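Local atomic coordinates of intracellular protein transport protein USO1 (PDB entry 6LSU), a protein that tethers vesicles in protein transport from the endoplasmic reticulum to the Golgi complex, acting as a homodimer with globular heads and a long coiled-coil tail. Residues Q129-Q132 against F133-W136. Residues are numbered along the deposited sequence; the frame is centred on the assembly and turned at random.
Sequences QVDQ and FSLW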
ATOM      1  N   GLN A 129     -18.828  -5.850  22.849  1.00104.22           N
ATOM      2  CA  GLN A 129     -20.139  -6.510  22.563  1.00 90.35           C
ATOM      3  C   GLN A 129     -20.116  -7.977  22.996  1.00 81.42           C
ATOM      4  O   GLN A 129     -21.084  -8.402  23.581  1.00 92.77           O
ATOM      5  CB  GLN A 129     -20.480  -6.508  21.074  1.00 92.81           C
ATOM      6  CG  GLN A 129     -20.665  -5.131  20.493  1.00 86.46           C
ATOM      7  CD  GLN A 129     -22.079  -4.703  20.749  1.00 84.16           C
ATOM      8  OE1 GLN A 129     -22.877  -4.555  19.826  1.00 95.89           O
ATOM      9  NE2 GLN A 129     -22.407  -4.539  22.016  1.00 92.67           N
ATOM     10  N   VAL A 130     -19.073  -8.734  22.652  1.00 77.93           N
ATOM     11  CA  VAL A 130     -18.939 -10.142  23.113  1.00 87.30           C
ATOM     12  C   VAL A 130     -18.700 -10.105  24.631  1.00 94.50           C
ATOM     13  O   VAL A 130     -17.804  -9.357  25.076  1.00106.79           O
ATOM     14  CB  VAL A 130     -17.860 -10.946  22.358  1.00 84.01           C
ATOM     15  CG1 VAL A 130     -17.581 -10.382  20.974  1.00 83.51           C
ATOM     16  CG2 VAL A 130     -16.569 -11.079  23.133  1.00 85.90           C
ATOM     17  N   ASP A 131     -19.512 -10.883  25.355  1.00 95.40           N
ATOM     18  CA  ASP A 131     -19.567 -11.142  26.821  1.00 75.13           C
ATOM     19  C   ASP A 131     -18.828 -12.415  27.218  1.00 83.07           C
ATOM     20  O   ASP A 131     -18.404 -13.208  26.328  1.00 87.63           O
ATOM     21  CB  ASP A 131     -20.976 -11.589  27.191  1.00 68.43           C
ATOM     22  CG  ASP A 131     -21.910 -10.474  27.533  1.00 68.45           C
ATOM     23  OD1 ASP A 131     -21.453  -9.411  27.919  1.00 67.26           O
ATOM     24  OD2 ASP A 131     -23.079 -10.702  27.435  1.00 80.01           O
ATOM     25  N   GLN A 132     -18.832 -12.680  28.520  1.00 82.94           N
ATOM     26  CA  GLN A 132     -18.474 -13.992  29.105  1.00 77.74           C
ATOM     27  C   GLN A 132     -19.549 -14.992  28.682  1.00 72.32           C
ATOM     28  O   GLN A 132     -19.220 -16.185  28.502  1.00 72.30           O
ATOM     29  CB  GLN A 132     -18.377 -13.897  30.625  1.00 81.11           C
ATOM     30  CG  GLN A 132     -18.574 -12.490  31.163  1.00 90.05           C
ATOM     31  CD  GLN A 132     -18.488 -12.498  32.668  1.00 83.49           C
ATOM     32  OE1 GLN A 132     -17.531 -13.014  33.229  1.00 88.71           O
ATOM     33  NE2 GLN A 132     -19.479 -11.921  33.325  1.00 77.16           N
ATOM     34  N   PHE A 133     -20.790 -14.508  28.571  1.00 69.83           N
ATOM     35  CA  PHE A 133     -21.978 -15.254  28.069  1.00 72.94           C
ATOM     36  C   PHE A 133     -21.841 -15.666  26.596  1.00 67.05           C
ATOM     37  O   PHE A 133     -22.127 -16.846  26.293  1.00 72.33           O
ATOM     38  CB  PHE A 133     -23.235 -14.451  28.371  1.00 69.52           C
ATOM     39  CG  PHE A 133     -23.416 -14.264  29.852  1.00 80.12           C
ATOM     40  CD1 PHE A 133     -23.796 -15.327  30.666  1.00 77.64           C
ATOM     41  CD2 PHE A 133     -23.110 -13.048  30.449  1.00 83.25           C
ATOM     42  CE1 PHE A 133     -23.903 -15.154  32.037  1.00 77.47           C
ATOM     43  CE2 PHE A 133     -23.225 -12.886  31.825  1.00 85.35           C
ATOM     44  CZ  PHE A 133     -23.648 -13.930  32.610  1.00 76.25           C
ATOM     45  N   SER A 134     -21.406 -14.745  25.732  1.00 70.33           N
ATOM     46  CA  SER A 134     -21.019 -15.059  24.334  1.00 71.21           C
ATOM     47  C   SER A 134     -20.053 -16.249  24.404  1.00 67.17           C
ATOM     48  O   SER A 134     -20.365 -17.313  23.828  1.00 64.68           O
ATOM     49  CB  SER A 134     -20.425 -13.842  23.615  1.00 70.51           C
ATOM     50  OG  SER A 134     -21.132 -12.648  23.950  1.00 61.93           O
ATOM     51  N   LEU A 135     -18.958 -16.091  25.155  1.00 73.23           N
ATOM     52  CA  LEU A 135     -17.804 -17.047  25.161  1.00 73.68           C
ATOM     53  C   LEU A 135     -18.242 -18.387  25.755  1.00 71.56           C
ATOM     54  O   LEU A 135     -17.826 -19.457  25.218  1.00 66.02           O
ATOM     55  CB  LEU A 135     -16.653 -16.424  25.945  1.00 79.55           C
ATOM     56  CG  LEU A 135     -16.107 -15.126  25.349  1.00 84.39           C
ATOM     57  CD1 LEU A 135     -14.846 -14.683  26.069  1.00 83.87           C
ATOM     58  CD2 LEU A 135     -15.845 -15.257  23.856  1.00 82.25           C
ATOM     59  N   TRP A 136     -19.135 -18.334  26.746  1.00 66.44           N
ATOM     60  CA  TRP A 136     -19.854 -19.516  27.258  1.00 65.20           C
ATOM     61  C   TRP A 136     -20.501 -20.268  26.085  1.00 67.73           C
ATOM     62  O   TRP A 136     -20.214 -21.468  25.940  1.00 76.14           O
ATOM     63  CB  TRP A 136     -20.884 -19.061  28.309  1.00 74.82           C
ATOM     64  CG  TRP A 136     -21.536 -20.172  29.063  1.00 66.88           C
ATOM     65  CD1 TRP A 136     -21.684 -21.463  28.658  1.00 69.00           C
ATOM     66  CD2 TRP A 136     -22.174 -20.072  30.335  1.00 66.90           C
ATOM     67  NE1 TRP A 136     -22.343 -22.188  29.607  1.00 67.23           N
ATOM     68  CE2 TRP A 136     -22.660 -21.365  30.645  1.00 64.80           C
ATOM     69  CE3 TRP A 136     -22.354 -19.035  31.261  1.00 66.82           C
ATOM     70  CZ2 TRP A 136     -23.309 -21.650  31.833  1.00 61.72           C
ATOM     71  CZ3 TRP A 136     -23.016 -19.317  32.433  1.00 64.56           C
ATOM     72  CH2 TRP A 136     -23.484 -20.607  32.702  1.00 68.39           C
TER
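The hydroxyl of Ser134 is gripped from two quarters: the backbone N of Asp131 gives it a nearly straight bond (Asp131 N to Ser134 OG 2.8 Å, 164° at the hydrogen), and the same OG is hydrogen-bonded to the carbonyl O of Phe92. This is one half of a capping box at the start of helix 132-143, in the second armadillo repeat of the globular head, where the chain runs out of a loop into the helix. Asp131 holds the N-cap position, yet its carboxylate makes no capping bond and does not supply the other half; OD2 forms a salt bridge to Arg56 of helix 56-73 instead. The link back to the cap residue comes from Ser134, whose OG lies anti to the carbonyl carbon and beside the backbone N of its own residue (chi1 -40°), which turns it back toward the Asp131 amide. Replacing Ser134 with alanine would probably leave the Asp131 amide and the Phe92 carbonyl without this shared partner and let the loop turn more freely against the helix.

Behind the cap, the first helical turn closes with i to i+4 backbone bonds. Leu135 N bonds to Asp131 O at 3.2 Å, the donor lying above the carbonyl plane, and Trp136 N reaches Gln132 O at 2.8 Å. Val130 and Leu135 add a loose apolar touch, Val130 CG2 to Leu135 CD2 at 4.3 Å, and both also rest on Thr176.

On the side facing helix 56-73, the Phe133 side chain packs on Arg56, Glu57 and Ile60. The Gln132 chain runs side by side with that ring, its amide plane steeply inclined to it. The Asp131 carboxylate is turned 80° from the ring plane and meets the ring at its edge, with OD2 3.8 Å from Phe133 CD2.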